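Local coordinates for glycosyl hydrolase, BNR repeat (Ralstonia eutropha, PDB 3B7F), which is of unproven function but is probably a glycoside-cleaving hydrolase, built as a seven-bladed beta-propeller, at residues A[180-186]-A[234-239]; A[27-33]-A[54-60]. One frame throughout, in Å; residues are numbered along the deposited sequence.

In the fold
Both contacts join neighbouring blades of the propeller, and they share no strand. Contact 1 lies nearer the middle, its centre about 7 Å from the centre of the chain, and brings together the first strands of two successive sheets, 178-184 and 234-239, nearly parallel. Contact 2, about 15 Å from that centre, sets the turn joining strands 24-29 and 32-38 against strand 56-62, which opens the next sheet. It is the more buried of the two, although Lys31 and Gly54 at its end are exposed. Contact 1 mixes side-chain hydrogen bonds, two of them weak, with a bridging water and Leu183 packing; contact 2 combines main-chain bonds with aliphatic packing. Their centres are 21 Å apart, and they do not touch.

Contact 1: residues A[180-186]-A[234-239]; sequences HSILVDP and PHCVVQ. With EDO (1,2-ethanediol), chain K.
With chi1 at 59°, the His180 imidazole is tucked between its own backbone N and carbonyl carbon, where it meets the start of strand 234-239; Ser181 OG, beside its backbone N, faces the Val237 amide. NE2 of His180 lies 2.8 Å from Pro234 O, near the ring plane, but the bond is bent and weak, and this nitrogen also bonds Ser197. The carbonyl oxygen of His235 lies over one ring face, offset toward the rim. At the ring edge, ND1 pairs in plane with Ser181 OG at 2.7 Å, which helps to set the ring's rotation. The same hydroxyl oxygen accepts Val237 N at 2.9 Å in a fairly straight bond, so one buried oxygen links ring and strand.

Farther along, Leu183 CD2 packs 4.2 Å from Val237 CG1. Gln239 reaches out as an extended chain, its NE2 weakly bonded to Asp185 OD2 at 3.1 Å; the amide and carboxylate planes stand 77° apart, and the stronger partners are Pro244 O for the amide and His191 for the acid. A water bridges Gln239 OE1 and Val184 O, while Val184 N donates to O2 of an ethanediol, probably from the crystallisation liquor. The axes of strands 180-184 and 234-239 approach to 6.2 Å and run 18° from parallel, joined through side chains and water, as expected of innermost strands from adjacent blades of a beta-propeller.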
loop_
_atom_site.group_PDB
_atom_site.type_symbol
_atom_site.label_atom_id
_atom_site.label_comp_id
_atom_site.label_asym_id
_atom_site.label_seq_id
_atom_site.Cartn_x
_atom_site.Cartn_y
_atom_site.Cartn_z
ATOM N N HIS A 180 8.139 -1.473 -0.461
ATOM C CA HIS A 180 6.796 -0.953 -0.330
ATOM C C HIS A 180 6.637 -0.328 1.043
ATOM O O HIS A 180 7.617 -0.186 1.766
ATOM C CB HIS A 180 5.797 -2.098 -0.590
ATOM C CG HIS A 180 5.947 -3.269 0.329
ATOM N ND1 HIS A 180 5.487 -3.259 1.630
ATOM C CD2 HIS A 180 6.459 -4.504 0.120
ATOM C CE1 HIS A 180 5.751 -4.425 2.194
ATOM N NE2 HIS A 180 6.327 -5.207 1.297
ATOM N N SER A 181 5.408 0.067 1.372
ATOM C CA SER A 181 5.051 0.579 2.674
ATOM C C SER A 181 6.035 1.606 3.246
ATOM O O SER A 181 6.493 1.471 4.381
ATOM C CB SER A 181 4.889 -0.609 3.628
ATOM O OG SER A 181 3.958 -1.527 3.116
ATOM N N ILE A 182 6.344 2.618 2.431
ATOM C CA ILE A 182 7.218 3.705 2.815
ATOM C C ILE A 182 6.332 4.681 3.600
ATOM O O ILE A 182 5.351 5.249 3.089
ATOM C CB ILE A 182 7.922 4.371 1.619
ATOM C CG1 ILE A 182 8.783 3.355 0.869
ATOM C CG2 ILE A 182 8.818 5.536 2.095
ATOM C CD1 ILE A 182 9.244 3.842 -0.517
ATOM N N LEU A 183 6.694 4.854 4.858
ATOM C CA LEU A 183 5.947 5.631 5.813
ATOM C C LEU A 183 6.815 6.760 6.365
ATOM O O LEU A 183 7.905 6.489 6.836
ATOM C CB LEU A 183 5.550 4.687 6.947
ATOM C CG LEU A 183 4.397 3.671 6.860
ATOM C CD1 LEU A 183 4.057 3.193 5.473
ATOM C CD2 LEU A 183 4.638 2.522 7.880
ATOM N N VAL A 184 6.329 8.002 6.294
ATOM C CA VAL A 184 6.992 9.183 6.855
ATOM C C VAL A 184 6.189 9.603 8.090
ATOM O O VAL A 184 5.016 9.937 7.974
ATOM C CB VAL A 184 7.022 10.341 5.840
ATOM C CG1 VAL A 184 7.699 11.628 6.468
ATOM C CG2 VAL A 184 7.692 9.879 4.534
ATOM N N ASP A 185 6.810 9.593 9.259
ATOM C CA ASP A 185 6.122 9.913 10.520
ATOM C C ASP A 185 5.527 11.340 10.492
ATOM O O ASP A 185 6.259 12.275 10.179
ATOM C CB ASP A 185 7.107 9.751 11.693
ATOM C CG ASP A 185 6.434 9.631 13.047
ATOM O OD1 ASP A 185 5.543 10.419 13.376
ATOM O OD2 ASP A 185 6.851 8.746 13.814
ATOM N N PRO A 186 4.203 11.503 10.785
ATOM C CA PRO A 186 3.618 12.854 10.791
ATOM C C PRO A 186 4.237 13.812 11.813
ATOM O O PRO A 186 4.162 15.021 11.629
ATOM C CB PRO A 186 2.140 12.609 11.145
ATOM C CG PRO A 186 2.096 11.254 11.752
ATOM C CD PRO A 186 3.174 10.479 11.094
ATOM N N PRO A 234 6.562 -8.820 4.898
ATOM C CA PRO A 234 5.413 -7.966 5.093
ATOM C C PRO A 234 4.844 -7.647 3.739
ATOM O O PRO A 234 5.619 -7.518 2.779
ATOM C CB PRO A 234 6.002 -6.692 5.692
ATOM C CG PRO A 234 7.400 -6.660 5.229
ATOM C CD PRO A 234 7.798 -8.124 5.288
ATOM N N HIS A 235 3.514 -7.571 3.667
ATOM C CA HIS A 235 2.808 -7.208 2.443
ATOM C C HIS A 235 2.382 -5.735 2.420
ATOM O O HIS A 235 2.526 -5.063 1.421
ATOM C CB HIS A 235 1.588 -8.105 2.204
ATOM C CG HIS A 235 1.938 -9.530 1.893
ATOM N ND1 HIS A 235 1.020 -10.553 1.969
ATOM C CD2 HIS A 235 3.114 -10.106 1.542
ATOM C CE1 HIS A 235 1.607 -11.694 1.653
ATOM N NE2 HIS A 235 2.874 -11.450 1.383
ATOM N N CYS A 236 1.834 -5.256 3.524
ATOM C CA CYS A 236 1.360 -3.905 3.608
ATOM C C CYS A 236 1.502 -3.463 5.040
ATOM O O CYS A 236 1.060 -4.180 5.917
ATOM C CB CYS A 236 -0.097 -3.866 3.169
ATOM S SG CYS A 236 -0.732 -2.189 2.939
ATOM N N VAL A 237 2.181 -2.338 5.266
ATOM C CA VAL A 237 2.382 -1.766 6.595
ATOM C C VAL A 237 1.751 -0.356 6.589
ATOM O O VAL A 237 1.855 0.356 5.588
ATOM C CB VAL A 237 3.904 -1.711 7.028
ATOM C CG1 VAL A 237 4.031 -1.574 8.550
ATOM C CG2 VAL A 237 4.688 -2.935 6.588
ATOM N N VAL A 238 1.104 0.030 7.699
ATOM C CA VAL A 238 0.498 1.361 7.881
ATOM C C VAL A 238 0.859 1.917 9.285
ATOM O O VAL A 238 1.051 1.167 10.229
ATOM C CB VAL A 238 -1.063 1.350 7.661
ATOM C CG1 VAL A 238 -1.434 0.981 6.200
ATOM C CG2 VAL A 238 -1.751 0.384 8.587
ATOM N N GLN A 239 1.028 3.229 9.378
ATOM C CA GLN A 239 1.276 3.928 10.625
ATOM C C GLN A 239 0.037 4.766 10.809
ATOM O O GLN A 239 -0.341 5.493 9.886
ATOM C CB GLN A 239 2.514 4.813 10.505
ATOM C CG GLN A 239 2.824 5.658 11.761
ATOM C CD GLN A 239 4.107 6.442 11.639
ATOM O OE1 GLN A 239 4.506 6.823 10.535
ATOM N NE2 GLN A 239 4.749 6.715 12.778
HETATM C C1 EDO K . 1.508 7.468 5.454
HETATM O O1 EDO K . 1.846 6.577 6.548
HETATM C C2 EDO K . 2.736 7.806 4.593
HETATM O O2 EDO K . 3.765 8.483 5.348
HETATM O O HOH W 1 3.031 7.807 8.585
#

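Contact 2: residues A[27-33]-A[54-60]; sequences VATIKGA and GHTIHHI
Main-chain hydrogen bonds tie the turn 29-32 to the start of strand 56-60 and the loop residue Gly54 just before it. Ile57 N donates to Thr29 O at 2.9 Å in a nearly straight bond, N-H...O angle 165°. Gly54 N reaches Lys31 O, also at 2.9 Å, but stands well above the carbonyl plane.

Side-chain hydroxyls form a second group. Thr56 OG1, set anti to its carbonyl carbon (chi1 -60°), donates to Ile30 O at 3.1 Å, and Thr56 CA approaches the same oxygen as a C-H...O contact. Within the turn, Thr29 OG1 accepts Lys31 N, an ST turn, and donates to Gly32 O, which also takes Thr29 N, so the Thr29 hydroxyl braces the type I turn from inside.

The third group is apolar. Ala28 CB packs against both Ile57 CG2 (3.7 Å) and Ile60 CG1 (4.1 Å), which lie on the same side of it, and its closest neighbour is Ile57 O. Ile60 CD1 reaches Ala33 CB at 3.5 Å, while Ile57 CG1 lies against the Gly32 backbone, 3.4 Å from its C. Met72 of the following strand touches both Ala33 and Ile57.

Main-chain carbonyls of the turn thus accept all three cross-segment hydrogen bonds, while small alanines let the isoleucines close in: polar pairing gathers at the turn, and aliphatic packing joins the two blades deeper in.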
loop_
_atom_site.group_PDB
_atom_site.type_symbol
_atom_site.label_atom_id
_atom_site.label_comp_id
_atom_site.label_asym_id
_atom_site.label_seq_id
_atom_site.Cartn_x
_atom_site.Cartn_y
_atom_site.Cartn_z
ATOM N N VAL A 27 -7.275 4.479 -9.762
ATOM C CA VAL A 27 -7.188 3.070 -10.009
ATOM C C VAL A 27 -6.084 2.729 -11.001
ATOM O O VAL A 27 -6.177 3.089 -12.180
ATOM C CB VAL A 27 -8.540 2.523 -10.575
ATOM C CG1 VAL A 27 -8.475 1.006 -10.728
ATOM C CG2 VAL A 27 -9.726 2.950 -9.703
ATOM N N ALA A 28 -5.070 2.011 -10.520
ATOM C CA ALA A 28 -3.920 1.600 -11.308
ATOM C C ALA A 28 -4.137 0.180 -11.771
ATOM O O ALA A 28 -4.431 -0.693 -10.948
ATOM C CB ALA A 28 -2.632 1.692 -10.465
ATOM N N THR A 29 -4.023 -0.053 -13.082
ATOM C CA THR A 29 -4.180 -1.390 -13.636
ATOM C C THR A 29 -3.036 -1.703 -14.571
ATOM O O THR A 29 -2.273 -0.822 -15.001
ATOM C CB THR A 29 -5.516 -1.591 -14.424
ATOM O OG1 THR A 29 -5.360 -1.151 -15.773
ATOM C CG2 THR A 29 -6.694 -0.892 -13.751
ATOM N N ILE A 30 -2.955 -2.985 -14.903
ATOM C CA ILE A 30 -1.965 -3.514 -15.800
ATOM C C ILE A 30 -1.995 -2.890 -17.212
ATOM O O ILE A 30 -0.977 -2.964 -17.912
ATOM C CB ILE A 30 -2.107 -5.055 -15.876
ATOM C CG1 ILE A 30 -0.819 -5.715 -16.401
ATOM C CG2 ILE A 30 -3.374 -5.422 -16.697
ATOM C CD1 ILE A 30 -0.743 -7.251 -16.143
ATOM N N LYS A 31 -3.130 -2.289 -17.617
ATOM C CA LYS A 31 -3.257 -1.641 -18.936
ATOM C C LYS A 31 -3.768 -0.207 -18.913
ATOM O O LYS A 31 -4.284 0.267 -19.930
ATOM C CB LYS A 31 -4.138 -2.502 -19.887
ATOM C CG LYS A 31 -3.532 -3.848 -20.263
ATOM C CD LYS A 31 -2.329 -3.731 -21.202
ATOM C CE LYS A 31 -1.747 -5.103 -21.446
ATOM N NZ LYS A 31 -0.537 -4.997 -22.253
ATOM N N GLY A 32 -3.574 0.501 -17.794
ATOM C CA GLY A 32 -3.936 1.922 -17.706
ATOM C C GLY A 32 -4.440 2.363 -16.356
ATOM O O GLY A 32 -4.593 1.550 -15.435
ATOM N N ALA A 33 -4.682 3.669 -16.274
ATOM C CA ALA A 33 -5.231 4.342 -15.113
ATOM C C ALA A 33 -6.697 4.694 -15.381
ATOM O O ALA A 33 -7.066 5.151 -16.470
ATOM C CB ALA A 33 -4.445 5.616 -14.785
ATOM N N GLY A 54 -2.696 0.895 -22.248
ATOM C CA GLY A 54 -1.583 0.060 -22.686
ATOM C C GLY A 54 -0.318 0.086 -21.849
ATOM O O GLY A 54 0.576 -0.718 -22.082
ATOM N N HIS A 55 -0.236 1.008 -20.885
ATOM C CA HIS A 55 0.874 1.085 -19.954
ATOM C C HIS A 55 0.451 0.368 -18.668
ATOM O O HIS A 55 -0.723 0.367 -18.310
ATOM C CB HIS A 55 1.205 2.543 -19.632
ATOM C CG HIS A 55 1.688 3.353 -20.806
ATOM N ND1 HIS A 55 2.587 4.389 -20.661
ATOM C CD2 HIS A 55 1.417 3.275 -22.135
ATOM C CE1 HIS A 55 2.818 4.934 -21.842
ATOM N NE2 HIS A 55 2.127 4.270 -22.754
ATOM N N THR A 56 1.423 -0.217 -17.987
ATOM C CA THR A 56 1.253 -0.894 -16.710
ATOM C C THR A 56 1.416 0.180 -15.651
ATOM O O THR A 56 2.476 0.797 -15.573
ATOM C CB THR A 56 2.303 -2.010 -16.531
ATOM O OG1 THR A 56 2.145 -2.955 -17.588
ATOM C CG2 THR A 56 2.129 -2.732 -15.200
ATOM N N ILE A 57 0.363 0.422 -14.869
ATOM C CA ILE A 57 0.369 1.455 -13.860
ATOM C C ILE A 57 0.401 0.779 -12.509
ATOM O O ILE A 57 -0.500 0.011 -12.173
ATOM C CB ILE A 57 -0.871 2.406 -13.940
ATOM C CG1 ILE A 57 -1.196 2.814 -15.392
ATOM C CG2 ILE A 57 -0.663 3.616 -12.977
ATOM C CD1 ILE A 57 -0.039 3.472 -16.204
ATOM N N HIS A 58 1.422 1.099 -11.723
ATOM C CA HIS A 58 1.593 0.500 -10.408
ATOM C C HIS A 58 0.997 1.208 -9.206
ATOM O O HIS A 58 0.638 0.544 -8.238
ATOM C CB HIS A 58 3.084 0.240 -10.167
ATOM C CG HIS A 58 3.570 -0.947 -10.919
ATOM N ND1 HIS A 58 3.364 -2.231 -10.458
ATOM C CD2 HIS A 58 4.166 -1.060 -12.130
ATOM C CE1 HIS A 58 3.847 -3.085 -11.345
ATOM N NE2 HIS A 58 4.335 -2.400 -12.368
ATOM N N HIS A 59 0.919 2.525 -9.242
ATOM C CA HIS A 59 0.450 3.288 -8.105
ATOM C C HIS A 59 0.128 4.718 -8.536
ATOM O O HIS A 59 0.877 5.302 -9.309
ATOM C CB HIS A 59 1.547 3.286 -7.042
ATOM C CG HIS A 59 1.072 3.475 -5.631
ATOM N ND1 HIS A 59 1.934 3.833 -4.627
ATOM C CD2 HIS A 59 -0.147 3.352 -5.048
ATOM C CE1 HIS A 59 1.276 3.897 -3.481
ATOM N NE2 HIS A 59 0.017 3.584 -3.709
ATOM N N ILE A 60 -1.000 5.249 -8.063
ATOM C CA ILE A 60 -1.403 6.621 -8.370
ATOM C C ILE A 60 -1.721 7.210 -7.005
ATOM O O ILE A 60 -2.574 6.669 -6.287
ATOM C CB ILE A 60 -2.633 6.748 -9.338
ATOM C CG1 ILE A 60 -2.567 5.757 -10.513
ATOM C CG2 ILE A 60 -2.722 8.187 -9.864
ATOM C CD1 ILE A 60 -3.841 5.671 -11.297
#